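Local atomic coordinates of mitotic checkpoint control protein kinase BUB1 (PDB entry 6JKK), a protein that acts in the mitotic checkpoint and, through the kinase domain described here, probably binds ATP and phosphorylates other proteins. Residues 68-73 against 83-88; 115-120 against 127-132; 158-163 against 289-294; 162-167 against 312-317. One frame throughout, in Å; residues are numbered along the deposited sequence.

Contact 1. Residues 68-73 against 83-88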
loop_
_atom_site.group_PDB
_atom_site.type_symbol
_atom_site.label_atom_id
_atom_site.label_comp_id
_atom_site.label_asym_id
_atom_site.label_seq_id
_atom_site.Cartn_x
_atom_site.Cartn_y
_atom_site.Cartn_z
ATOM N N GLY A 68 16.698 7.240 -6.022
ATOM C CA GLY A 68 15.602 7.970 -6.631
ATOM C C GLY A 68 15.045 9.104 -5.797
ATOM O O GLY A 68 15.608 9.480 -4.766
ATOM N N SER A 69 13.916 9.642 -6.245
ATOM C CA SER A 69 13.255 10.729 -5.539
ATOM C C SER A 69 11.789 10.777 -5.942
ATOM O O SER A 69 11.380 10.125 -6.909
ATOM C CB SER A 69 13.932 12.065 -5.871
ATOM O OG SER A 69 13.847 12.341 -7.260
ATOM N N VAL A 70 10.998 11.528 -5.183
ATOM C CA VAL A 70 9.600 11.767 -5.522
ATOM C C VAL A 70 9.361 13.266 -5.499
ATOM O O VAL A 70 9.776 13.958 -4.557
ATOM C CB VAL A 70 8.629 11.064 -4.535
ATOM C CG1 VAL A 70 7.189 11.461 -4.832
ATOM C CG2 VAL A 70 8.771 9.556 -4.628
ATOM N N TYR A 71 8.706 13.764 -6.541
ATOM C CA TYR A 71 8.401 15.187 -6.663
ATOM C C TYR A 71 6.910 15.369 -6.882
ATOM O O TYR A 71 6.256 14.501 -7.464
ATOM C CB TYR A 71 9.177 15.796 -7.838
ATOM C CG TYR A 71 10.594 16.196 -7.486
ATOM C CD1 TYR A 71 11.615 15.252 -7.439
ATOM C CD2 TYR A 71 10.908 17.519 -7.193
ATOM C CE1 TYR A 71 12.912 15.619 -7.101
ATOM C CE2 TYR A 71 12.200 17.896 -6.864
ATOM C CZ TYR A 71 13.196 16.941 -6.818
ATOM O OH TYR A 71 14.480 17.312 -6.483
ATOM N N VAL A 72 6.367 16.483 -6.396
ATOM C CA VAL A 72 4.977 16.823 -6.687
ATOM C C VAL A 72 4.984 17.824 -7.838
ATOM O O VAL A 72 5.868 18.683 -7.919
ATOM C CB VAL A 72 4.229 17.377 -5.442
ATOM C CG1 VAL A 72 4.995 18.525 -4.814
ATOM C CG2 VAL A 72 2.809 17.804 -5.801
ATOM N N GLY A 73 4.031 17.685 -8.755
ATOM C CA GLY A 73 3.933 18.596 -9.878
ATOM C C GLY A 73 2.504 18.723 -10.360
ATOM O O GLY A 73 1.559 18.520 -9.589
ATOM N N ALA A 83 2.238 13.008 -8.752
ATOM C CA ALA A 83 3.503 12.655 -8.125
ATOM C C ALA A 83 4.406 12.142 -9.224
ATOM O O ALA A 83 3.972 11.342 -10.059
ATOM C CB ALA A 83 3.304 11.573 -7.084
ATOM N N LEU A 84 5.655 12.591 -9.224
ATOM C CA LEU A 84 6.633 12.079 -10.171
ATOM C C LEU A 84 7.661 11.255 -9.415
ATOM O O LEU A 84 8.363 11.776 -8.542
ATOM C CB LEU A 84 7.304 13.226 -10.940
ATOM C CG LEU A 84 6.325 14.177 -11.635
ATOM C CD1 LEU A 84 6.208 15.470 -10.867
ATOM C CD2 LEU A 84 6.712 14.459 -13.082
ATOM N N LYS A 85 7.735 9.968 -9.735
ATOM C CA LYS A 85 8.657 9.073 -9.047
ATOM C C LYS A 85 9.773 8.643 -9.975
ATOM O O LYS A 85 9.531 7.998 -11.008
ATOM C CB LYS A 85 7.921 7.836 -8.527
ATOM C CG LYS A 85 8.825 6.843 -7.806
ATOM C CD LYS A 85 8.036 5.618 -7.372
ATOM C CE LYS A 85 8.909 4.608 -6.651
ATOM N NZ LYS A 85 8.064 3.522 -6.069
ATOM N N GLN A 86 10.995 9.008 -9.600
ATOM C CA GLN A 86 12.171 8.677 -10.386
ATOM C C GLN A 86 12.965 7.581 -9.697
ATOM O O GLN A 86 13.150 7.616 -8.476
ATOM C CB GLN A 86 13.050 9.910 -10.550
ATOM C CG GLN A 86 14.295 9.662 -11.403
ATOM C CD GLN A 86 14.876 10.941 -11.964
ATOM O OE1 GLN A 86 15.240 11.855 -11.222
ATOM N NE2 GLN A 86 14.951 11.019 -13.287
ATOM N N GLU A 87 13.427 6.598 -10.463
ATOM C CA GLU A 87 14.250 5.550 -9.870
ATOM C C GLU A 87 15.379 5.103 -10.789
ATOM O O GLU A 87 15.200 5.001 -12.003
ATOM C CB GLU A 87 13.392 4.351 -9.449
ATOM C CG GLU A 87 14.186 3.241 -8.765
ATOM C CD GLU A 87 13.308 2.132 -8.215
ATOM O OE1 GLU A 87 12.078 2.329 -8.114
ATOM O OE2 GLU A 87 13.858 1.061 -7.882
ATOM N N ARG A 88 16.539 4.845 -10.184
ATOM C CA ARG A 88 17.693 4.258 -10.862
ATOM C C ARG A 88 18.100 2.980 -10.123
ATOM O O ARG A 88 18.160 2.967 -8.891
ATOM C CB ARG A 88 18.870 5.242 -10.882
ATOM C CG ARG A 88 18.580 6.554 -11.612
ATOM C CD ARG A 88 19.661 7.602 -11.373
ATOM N NE ARG A 88 19.921 7.746 -9.947
ATOM C CZ ARG A 88 19.252 8.564 -9.138
ATOM N NH1 ARG A 88 18.282 9.338 -9.613
ATOM N NH2 ARG A 88 19.558 8.607 -7.849
HETATM O O HOH W 1 15.931 11.232 -8.826
#

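Contact 2. Residues 115-120 against 127-132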
loop_
_atom_site.group_PDB
_atom_site.type_symbol
_atom_site.label_atom_id
_atom_site.label_comp_id
_atom_site.label_asym_id
_atom_site.label_seq_id
_atom_site.Cartn_x
_atom_site.Cartn_y
_atom_site.Cartn_z
ATOM N N ALA A 115 -2.935 2.738 -7.097
ATOM C CA ALA A 115 -2.216 3.746 -7.871
ATOM C C ALA A 115 -2.245 3.384 -9.347
ATOM O O ALA A 115 -2.145 2.211 -9.695
ATOM C CB ALA A 115 -0.781 3.862 -7.391
ATOM N N HIS A 116 -2.397 4.393 -10.201
ATOM C CA HIS A 116 -2.402 4.197 -11.649
ATOM C C HIS A 116 -1.255 5.015 -12.223
ATOM O O HIS A 116 -1.111 6.201 -11.899
ATOM C CB HIS A 116 -3.749 4.647 -12.236
ATOM C CG HIS A 116 -3.822 4.575 -13.734
ATOM N ND1 HIS A 116 -3.503 5.644 -14.544
ATOM C CD2 HIS A 116 -4.204 3.574 -14.565
ATOM C CE1 HIS A 116 -3.672 5.300 -15.812
ATOM N NE2 HIS A 116 -4.096 4.050 -15.851
ATOM N N ILE A 117 -0.411 4.380 -13.032
ATOM C CA ILE A 117 0.662 5.117 -13.700
ATOM C C ILE A 117 0.066 5.771 -14.942
ATOM O O ILE A 117 -0.254 5.095 -15.933
ATOM C CB ILE A 117 1.886 4.207 -14.000
ATOM C CG1 ILE A 117 2.504 3.738 -12.686
ATOM C CG2 ILE A 117 2.957 4.941 -14.845
ATOM C CD1 ILE A 117 3.705 2.815 -12.829
ATOM N N ASP A 118 -0.138 7.086 -14.857
ATOM C CA ASP A 118 -0.742 7.832 -15.952
ATOM C C ASP A 118 0.210 7.933 -17.137
ATOM O O ASP A 118 -0.212 7.860 -18.297
ATOM C CB ASP A 118 -1.127 9.242 -15.501
ATOM C CG ASP A 118 -2.251 9.255 -14.479
ATOM O OD1 ASP A 118 -2.951 8.231 -14.326
ATOM O OD2 ASP A 118 -2.440 10.311 -13.841
ATOM N N TYR A 119 1.491 8.131 -16.833
ATOM C CA TYR A 119 2.520 8.284 -17.854
ATOM C C TYR A 119 3.835 7.697 -17.369
ATOM O O TYR A 119 4.129 7.698 -16.162
ATOM C CB TYR A 119 2.703 9.762 -18.227
ATOM C CG TYR A 119 1.484 10.346 -18.899
ATOM C CD1 TYR A 119 0.550 11.079 -18.177
ATOM C CD2 TYR A 119 1.251 10.133 -20.252
ATOM C CE1 TYR A 119 -0.576 11.597 -18.789
ATOM C CE2 TYR A 119 0.134 10.647 -20.871
ATOM C CZ TYR A 119 -0.775 11.379 -20.138
ATOM O OH TYR A 119 -1.891 11.889 -20.764
ATOM N N ALA A 120 4.621 7.191 -18.316
ATOM C CA ALA A 120 5.913 6.593 -17.996
ATOM C C ALA A 120 6.990 7.110 -18.929
ATOM O O ALA A 120 6.873 7.008 -20.149
ATOM C CB ALA A 120 5.837 5.065 -18.082
ATOM N N SER A 127 13.804 5.557 -14.762
ATOM C CA SER A 127 12.407 5.699 -15.132
ATOM C C SER A 127 11.821 6.861 -14.343
ATOM O O SER A 127 12.320 7.205 -13.263
ATOM C CB SER A 127 11.636 4.417 -14.799
ATOM O OG SER A 127 11.889 3.990 -13.465
ATOM N N VAL A 128 10.782 7.478 -14.895
ATOM C CA VAL A 128 9.954 8.406 -14.137
ATOM C C VAL A 128 8.514 7.978 -14.346
ATOM O O VAL A 128 8.042 7.929 -15.481
ATOM C CB VAL A 128 10.124 9.871 -14.589
ATOM C CG1 VAL A 128 9.070 10.744 -13.929
ATOM C CG2 VAL A 128 11.525 10.395 -14.243
ATOM N N TYR A 129 7.835 7.635 -13.253
ATOM C CA TYR A 129 6.427 7.257 -13.300
ATOM C C TYR A 129 5.566 8.360 -12.687
ATOM O O TYR A 129 5.838 8.852 -11.585
ATOM C CB TYR A 129 6.204 5.921 -12.574
ATOM C CG TYR A 129 6.923 4.766 -13.243
ATOM C CD1 TYR A 129 6.819 4.564 -14.616
ATOM C CD2 TYR A 129 7.719 3.896 -12.509
ATOM C CE1 TYR A 129 7.480 3.520 -15.234
ATOM C CE2 TYR A 129 8.387 2.854 -13.117
ATOM C CZ TYR A 129 8.265 2.673 -14.479
ATOM O OH TYR A 129 8.930 1.631 -15.084
ATOM N N ILE A 130 4.525 8.746 -13.415
ATOM C CA ILE A 130 3.640 9.822 -13.000
ATOM C C ILE A 130 2.287 9.255 -12.566
ATOM O O ILE A 130 1.608 8.582 -13.351
ATOM C CB ILE A 130 3.444 10.818 -14.154
ATOM C CG1 ILE A 130 4.800 11.426 -14.535
ATOM C CG2 ILE A 130 2.459 11.905 -13.755
ATOM C CD1 ILE A 130 4.783 12.352 -15.754
ATOM N N SER A 131 1.905 9.521 -11.318
ATOM C CA SER A 131 0.629 9.041 -10.770
ATOM C C SER A 131 -0.086 10.165 -10.012
ATOM O O SER A 131 0.460 11.247 -9.857
ATOM C CB SER A 131 0.853 7.837 -9.851
ATOM O OG SER A 131 1.756 8.159 -8.802
ATOM N N GLU A 132 -1.300 9.914 -9.527
ATOM C CA GLU A 132 -2.071 10.978 -8.872
ATOM C C GLU A 132 -1.492 11.391 -7.518
ATOM O O GLU A 132 -1.097 10.538 -6.718
ATOM C CB GLU A 132 -3.540 10.563 -8.703
ATOM C CG GLU A 132 -4.426 11.677 -8.146
ATOM C CD GLU A 132 -5.881 11.272 -8.000
ATOM O OE1 GLU A 132 -6.216 10.116 -8.329
ATOM O OE2 GLU A 132 -6.683 12.115 -7.547
HETATM O O HOH W 2 -2.656 7.000 -8.995
HETATM O O HOH W 3 -3.154 8.387 -11.411
#

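Contact 3. Residues 158-163 against 289-294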
loop_
_atom_site.group_PDB
_atom_site.type_symbol
_atom_site.label_atom_id
_atom_site.label_comp_id
_atom_site.label_asym_id
_atom_site.label_seq_id
_atom_site.Cartn_x
_atom_site.Cartn_y
_atom_site.Cartn_z
ATOM N N VAL A 158 -12.630 5.723 14.037
ATOM C CA VAL A 158 -12.047 6.148 12.761
ATOM C C VAL A 158 -11.055 5.089 12.271
ATOM O O VAL A 158 -11.021 4.760 11.080
ATOM C CB VAL A 158 -11.375 7.537 12.860
ATOM C CG1 VAL A 158 -10.627 7.862 11.581
ATOM C CG2 VAL A 158 -12.417 8.604 13.120
ATOM N N VAL A 159 -10.269 4.529 13.190
ATOM C CA VAL A 159 -9.325 3.475 12.808
ATOM C C VAL A 159 -10.069 2.225 12.313
ATOM O O VAL A 159 -9.650 1.596 11.337
ATOM C CB VAL A 159 -8.332 3.123 13.943
ATOM C CG1 VAL A 159 -7.377 2.014 13.502
ATOM C CG2 VAL A 159 -7.530 4.365 14.368
ATOM N N MET A 160 -11.177 1.874 12.965
ATOM C CA MET A 160 -11.973 0.736 12.503
ATOM C C MET A 160 -12.448 0.952 11.072
ATOM O O MET A 160 -12.435 0.023 10.252
ATOM C CB MET A 160 -13.197 0.521 13.387
ATOM C CG MET A 160 -12.896 0.201 14.815
ATOM S SD MET A 160 -14.460 -0.165 15.608
ATOM C CE MET A 160 -13.965 0.081 17.312
ATOM N N HIS A 161 -12.881 2.177 10.777
ATOM C CA HIS A 161 -13.389 2.510 9.440
ATOM C C HIS A 161 -12.290 2.381 8.389
ATOM O O HIS A 161 -12.497 1.790 7.314
ATOM C CB HIS A 161 -13.963 3.931 9.438
ATOM C CG HIS A 161 -14.888 4.219 8.291
ATOM N ND1 HIS A 161 -14.450 4.326 6.990
ATOM C CD2 HIS A 161 -16.223 4.447 8.259
ATOM C CE1 HIS A 161 -15.476 4.595 6.201
ATOM N NE2 HIS A 161 -16.562 4.677 6.948
ATOM N N LEU A 162 -11.120 2.937 8.701
ATOM C CA LEU A 162 -9.968 2.864 7.811
ATOM C C LEU A 162 -9.451 1.430 7.668
ATOM O O LEU A 162 -9.024 1.033 6.593
ATOM C CB LEU A 162 -8.843 3.779 8.311
ATOM C CG LEU A 162 -9.087 5.286 8.266
ATOM C CD1 LEU A 162 -7.899 6.050 8.848
ATOM C CD2 LEU A 162 -9.356 5.732 6.832
ATOM N N SER A 163 -9.492 0.660 8.750
ATOM C CA SER A 163 -9.069 -0.740 8.709
ATOM C C SER A 163 -9.979 -1.584 7.819
ATOM O O SER A 163 -9.522 -2.484 7.107
ATOM C CB SER A 163 -9.047 -1.322 10.122
ATOM O OG SER A 163 -8.089 -0.658 10.917
ATOM N N THR A 289 -11.652 -7.558 22.491
ATOM C CA THR A 289 -11.869 -8.870 21.889
ATOM C C THR A 289 -11.822 -8.786 20.364
ATOM O O THR A 289 -11.234 -9.646 19.705
ATOM C CB THR A 289 -13.206 -9.485 22.359
ATOM O OG1 THR A 289 -13.201 -9.589 23.788
ATOM C CG2 THR A 289 -13.401 -10.872 21.764
ATOM N N MET A 290 -12.419 -7.738 19.803
ATOM C CA MET A 290 -12.435 -7.575 18.354
ATOM C C MET A 290 -11.037 -7.346 17.791
ATOM O O MET A 290 -10.620 -8.030 16.847
ATOM C CB MET A 290 -13.350 -6.423 17.937
ATOM C CG MET A 290 -13.324 -6.164 16.438
ATOM S SD MET A 290 -14.012 -4.560 15.993
ATOM C CE MET A 290 -12.677 -3.477 16.509
ATOM N N TRP A 291 -10.318 -6.377 18.356
ATOM C CA TRP A 291 -8.972 -6.068 17.883
ATOM C C TRP A 291 -8.049 -7.265 18.072
ATOM O O TRP A 291 -7.240 -7.576 17.195
ATOM C CB TRP A 291 -8.391 -4.843 18.598
ATOM C CG TRP A 291 -8.978 -3.538 18.132
ATOM C CD1 TRP A 291 -9.722 -2.661 18.872
ATOM C CD2 TRP A 291 -8.883 -2.976 16.817
ATOM N NE1 TRP A 291 -10.094 -1.586 18.095
ATOM C CE2 TRP A 291 -9.587 -1.755 16.830
ATOM C CE3 TRP A 291 -8.269 -3.383 15.629
ATOM C CZ2 TRP A 291 -9.694 -0.940 15.703
ATOM C CZ3 TRP A 291 -8.372 -2.572 14.508
ATOM C CH2 TRP A 291 -9.081 -1.365 14.554
ATOM N N GLU A 292 -8.172 -7.937 19.213
ATOM C CA GLU A 292 -7.361 -9.127 19.457
ATOM C C GLU A 292 -7.668 -10.237 18.441
ATOM O O GLU A 292 -6.747 -10.903 17.961
ATOM C CB GLU A 292 -7.491 -9.603 20.908
ATOM C CG GLU A 292 -6.809 -8.657 21.904
ATOM C CD GLU A 292 -6.878 -9.133 23.344
ATOM O OE1 GLU A 292 -7.683 -10.041 23.637
ATOM O OE2 GLU A 292 -6.129 -8.586 24.183
ATOM N N ASN A 293 -8.946 -10.413 18.098
ATOM C CA ASN A 293 -9.338 -11.321 17.018
ATOM C C ASN A 293 -8.642 -10.965 15.708
ATOM O O ASN A 293 -8.032 -11.816 15.058
ATOM C CB ASN A 293 -10.860 -11.292 16.790
ATOM C CG ASN A 293 -11.630 -12.189 17.752
ATOM O OD1 ASN A 293 -11.050 -12.976 18.502
ATOM N ND2 ASN A 293 -12.957 -12.082 17.714
ATOM N N ILE A 294 -8.758 -9.700 15.315
ATOM C CA ILE A 294 -8.183 -9.223 14.065
ATOM C C ILE A 294 -6.667 -9.426 14.015
ATOM O O ILE A 294 -6.146 -9.979 13.045
ATOM C CB ILE A 294 -8.527 -7.736 13.824
ATOM C CG1 ILE A 294 -10.041 -7.556 13.681
ATOM C CG2 ILE A 294 -7.807 -7.211 12.577
ATOM C CD1 ILE A 294 -10.495 -6.103 13.774
#

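Contact 4. Residues 162-167 against 312-317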
loop_
_atom_site.group_PDB
_atom_site.type_symbol
_atom_site.label_atom_id
_atom_site.label_comp_id
_atom_site.label_asym_id
_atom_site.label_seq_id
_atom_site.Cartn_x
_atom_site.Cartn_y
_atom_site.Cartn_z
ATOM N N LEU A 162 -11.120 2.937 8.701
ATOM C CA LEU A 162 -9.968 2.864 7.811
ATOM C C LEU A 162 -9.451 1.430 7.668
ATOM O O LEU A 162 -9.024 1.033 6.593
ATOM C CB LEU A 162 -8.843 3.779 8.311
ATOM C CG LEU A 162 -9.087 5.286 8.266
ATOM C CD1 LEU A 162 -7.899 6.050 8.848
ATOM C CD2 LEU A 162 -9.356 5.732 6.832
ATOM N N SER A 163 -9.492 0.660 8.750
ATOM C CA SER A 163 -9.069 -0.740 8.709
ATOM C C SER A 163 -9.979 -1.584 7.819
ATOM O O SER A 163 -9.522 -2.484 7.107
ATOM C CB SER A 163 -9.047 -1.322 10.122
ATOM O OG SER A 163 -8.089 -0.658 10.917
ATOM N N CYS A 164 -11.273 -1.297 7.878
ATOM C CA CYS A 164 -12.250 -1.995 7.061
ATOM C C CYS A 164 -11.948 -1.745 5.591
ATOM O O CYS A 164 -12.037 -2.653 4.760
ATOM C CB CYS A 164 -13.654 -1.499 7.403
ATOM S SG CYS A 164 -14.992 -2.501 6.722
ATOM N N GLN A 165 -11.595 -0.506 5.271
ATOM C CA GLN A 165 -11.240 -0.154 3.904
ATOM C C GLN A 165 -9.963 -0.846 3.452
ATOM O O GLN A 165 -9.902 -1.373 2.336
ATOM C CB GLN A 165 -11.065 1.357 3.765
ATOM C CG GLN A 165 -12.337 2.164 3.941
ATOM C CD GLN A 165 -12.078 3.650 3.802
ATOM O OE1 GLN A 165 -11.474 4.087 2.826
ATOM N NE2 GLN A 165 -12.511 4.430 4.787
ATOM N N MET A 166 -8.940 -0.825 4.304
ATOM C CA MET A 166 -7.655 -1.424 3.951
ATOM C C MET A 166 -7.807 -2.918 3.731
ATOM O O MET A 166 -7.161 -3.487 2.855
ATOM C CB MET A 166 -6.602 -1.159 5.034
ATOM C CG MET A 166 -6.061 0.255 5.043
ATOM S SD MET A 166 -4.728 0.457 6.236
ATOM C CE MET A 166 -5.636 0.208 7.769
ATOM N N LEU A 167 -8.648 -3.553 4.540
ATOM C CA LEU A 167 -8.927 -4.975 4.374
ATOM C C LEU A 167 -9.571 -5.238 3.019
ATOM O O LEU A 167 -9.261 -6.232 2.359
ATOM C CB LEU A 167 -9.845 -5.473 5.493
ATOM C CG LEU A 167 -9.150 -5.830 6.801
ATOM C CD1 LEU A 167 -10.142 -5.786 7.956
ATOM C CD2 LEU A 167 -8.503 -7.197 6.679
ATOM N N GLN A 312 -14.728 -11.589 6.674
ATOM C CA GLN A 312 -15.248 -11.851 8.026
ATOM C C GLN A 312 -14.689 -10.824 9.013
ATOM O O GLN A 312 -15.374 -10.391 9.945
ATOM C CB GLN A 312 -14.887 -13.267 8.480
ATOM C CG GLN A 312 -15.040 -13.513 9.986
ATOM C CD GLN A 312 -16.476 -13.390 10.467
ATOM O OE1 GLN A 312 -17.418 -13.637 9.715
ATOM N NE2 GLN A 312 -16.648 -13.004 11.728
ATOM N N LEU A 313 -13.442 -10.424 8.801
ATOM C CA LEU A 313 -12.842 -9.395 9.643
ATOM C C LEU A 313 -13.524 -8.047 9.408
ATOM O O LEU A 313 -13.760 -7.288 10.354
ATOM C CB LEU A 313 -11.336 -9.296 9.398
ATOM C CG LEU A 313 -10.530 -10.526 9.809
ATOM C CD1 LEU A 313 -9.042 -10.306 9.572
ATOM C CD2 LEU A 313 -10.796 -10.881 11.261
ATOM N N ARG A 314 -13.856 -7.759 8.150
ATOM C CA ARG A 314 -14.569 -6.527 7.830
ATOM C C ARG A 314 -15.936 -6.551 8.508
ATOM O O ARG A 314 -16.373 -5.542 9.053
ATOM C CB ARG A 314 -14.719 -6.342 6.314
ATOM C CG ARG A 314 -13.424 -6.016 5.587
ATOM C CD ARG A 314 -13.675 -5.646 4.121
ATOM N NE ARG A 314 -14.347 -4.352 3.983
ATOM C CZ ARG A 314 -15.586 -4.183 3.527
ATOM N NH1 ARG A 314 -16.307 -5.224 3.125
ATOM N NH2 ARG A 314 -16.103 -2.959 3.443
ATOM N N THR A 315 -16.585 -7.709 8.507
ATOM C CA THR A 315 -17.873 -7.863 9.190
ATOM C C THR A 315 -17.758 -7.542 10.679
ATOM O O THR A 315 -18.630 -6.876 11.251
ATOM C CB THR A 315 -18.450 -9.268 8.979
ATOM O OG1 THR A 315 -18.740 -9.447 7.585
ATOM C CG2 THR A 315 -19.742 -9.463 9.791
ATOM N N GLN A 316 -16.676 -7.998 11.304
ATOM C CA GLN A 316 -16.479 -7.740 12.725
ATOM C C GLN A 316 -16.387 -6.244 12.993
ATOM O O GLN A 316 -17.001 -5.737 13.939
ATOM C CB GLN A 316 -15.236 -8.469 13.247
ATOM C CG GLN A 316 -15.372 -9.997 13.256
ATOM C CD GLN A 316 -14.302 -10.664 14.099
ATOM O OE1 GLN A 316 -14.080 -10.284 15.252
ATOM N NE2 GLN A 316 -13.630 -11.659 13.529
ATOM N N LEU A 317 -15.628 -5.544 12.153
ATOM C CA LEU A 317 -15.470 -4.101 12.272
ATOM C C LEU A 317 -16.781 -3.349 12.032
ATOM O O LEU A 317 -17.096 -2.404 12.757
ATOM C CB LEU A 317 -14.384 -3.609 11.313
ATOM C CG LEU A 317 -12.960 -4.037 11.661
ATOM C CD1 LEU A 317 -12.046 -3.926 10.436
ATOM C CD2 LEU A 317 -12.416 -3.194 12.811
#

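Contact 1. Residues 68-73 against 83-88
S69 and Y71 pair with Q86 and L84 through four backbone hydrogen bonds, two to each pair, which join antiparallel strands 68-75 and 80-87 into a hairpin. The shortest runs from L84 N to Y71 O at 2.7 Å. Between them lies the non-hydrogen-bonded pair V70-K85, with G68-E87 and V72-A83 beyond on the two sides; V70 CA lies 3.3 Å from L84 O, a CA-H...O contact. G68 CA is 3.1 Å from Q86 O, and a CB there would clash with that oxygen.

Apolar contacts divide between the two faces. On that of V70, K85 and A83, the valine's branch places CG2 of V70 beside the apolar CG of K85, at 4.2 Å. On the face with Y71, L84 reaches across, its CD1 3.8 Å from G73 N, which the absent side chain of glycine permits.

The side chains' polar contact runs through a water. It donates to Q86 OE1 (2.6 Å), which also accepts from L43 N, accepts in the guanidinium plane from R88 NH1, and bonds S69 OG at 2.8 Å.

K85, the predicted ATP-binding lysine, is extended from CG to NZ with CG opposite its backbone N (chi1 179°), which carries the ammonium off the strand to salt bridges with E94 and D207. The chemistry thus implies a hydrogen-bonded platform, including the end of the glycine-rich loop (G68, V70), from which that charge projects.

Contact 2. Residues 115-120 against 127-132
I130 O takes the backbone N-H of D118, with D118 N at 2.7 Å, approached nearly head-on from the carbonyl's far end, although the N-H itself is bent to 139°. The neighbouring Y119 O accepts from I130 N at 3.0 Å, a much straighter bond. D118 and Y119 therefore both face I130, a classic beta bulge. The segment belongs to an antiparallel hairpin with strand 127-132, the strand that leads to the hinge of the kinase fold.

The Y129 ring is met in two ways. I117 CD1 lies over one face, 3.8 Å above the plane and shifted toward the rim, a CH-pi contact for which a branched, flexible aliphatic chain is well suited. With CG1 of I117 anti to its carbonyl carbon (chi1 -65°) and the chain extended beyond, CD1 is carried over the ring. A120 CB instead touches the ring edge in plane, 3.6 Å from Y129 CE1, and its small size fits that close approach. The Y129 hydroxyl is hydrogen-bonded to N91 O, and F95 of helix 92-104 adds its ring to the same cluster. On the face opposite Y129 and A120, I130 CD1 meets Y119 CB at 4.1 Å.

H116 ND1 bonds D118 OD1 at 2.7 Å, with the oxygen 7° out of the imidazole plane. One water accepts from H116 N at 2.9 Å and, at a longer 3.3 Å, from E132 N, bridging the backbones where they part company.

Contact 3. Residues 158-163 against 289-294
The indole of W291 enters the gap between two helices with its six-membered ring leading and meets three side chains of the facing helix. M160 CG comes closest, 3.5 Å from W291 CZ2, the two side chains crossing obliquely. V159 CG1 touches W291 CH2 at 3.9 Å, the valine and the tryptophan standing at about a right angle. S163 OG approaches W291 CH2 at 3.8 Å, at the ring edge and in its plane. A broad flat side chain suits this place because the axes of the two segments remain 13.0 Å apart and the ring must span much of that distance.

M290, on the same helix as W291, covers one face: its CE lies 3.5 Å above the indole plane, offset toward the rim. A bend at chi3 (75°) turns M290 CE inward, to 3.9 Å from M160 SD; two pliable thioether chains thus pack against one another. Segments 158-163 and 289-294 run at 31° to each other in the helical C-terminal lobe of the kinase fold, and L260 of helix 246-261 lies against the tryptophan too.

S163 OG donates to V159 O at 2.8 Å from well above the carbonyl plane, and the same oxygen also accepts the S163 backbone N-H. With an alanine here, V159 O would probably lose its second donor and the ring edge its polar neighbour. The indole N-H of W291 is taken by E156, one turn before M160.

Contact 4. Residues 162-167 against 312-317
R314 lays its chain along C164 and L167, and each atom in turn finds a partner. R314 CB lies 3.9 Å from C164 SG. R314 CG rests 3.6 Å from L167 CB, so the arginine's aliphatic base serves as apolar filling. R314 CD passes C164 O at 3.5 Å, and a turn at chi3 (70°) then brings NE to the same oxygen. The hydrogen bond from R314 NE to C164 O is 3.0 Å long with an N-H...O angle of 149°; the oxygen lies in the guanidinium plane, while NE stands above the carbonyl plane. C164 SG borders R314 NE at 3.4 Å, cysteine being small enough to let the arginine pass. At the tip, NH2 bonds N199 and NH1 bonds Q311, which fix the rotation of the group. A leucine in its place would probably leave C164 O without this donor and N199 and Q311 without their guanidinium partner.

Beside the arginine lies a leucine cluster: L317 CD1 meets L167 CD1 at 3.6 Å, and L167 CD1 reaches L313 CB at 4.0 Å, flexible apolar chains filling the interface.

The segments run nearly antiparallel, at 164°, and L167 and L317 each point toward the facing segment. Helix 246-261 packs L252 on L167, and helix 288-299 places I294 and L298 against L317 and L313; helix 310-322 is thereby held against helix 156-175, while N199 ties it to the loop before strand 203-205.

Overall arrangement
From the N terminus the chain first closes a short hairpin at contact 1, nine residues between its segments, and then a second at contact 2, with six between. These follow in series and join in one sheet of the N-terminal lobe: strands 80-87 and 127-132 are neighbours, with A83 N 2.7 Å from S131 O. Later the chain forms helix 156-175, from which contacts 3 and 4 both start, sharing L162 and S163. Contact 3 returns from helix 288-299 and contact 4 from helix 310-322, the next along; with staggered ends their long loops overlap, and neither hairpin lies inside them. About 34 Å separates the centres of contacts 1 and 3, in opposite lobes.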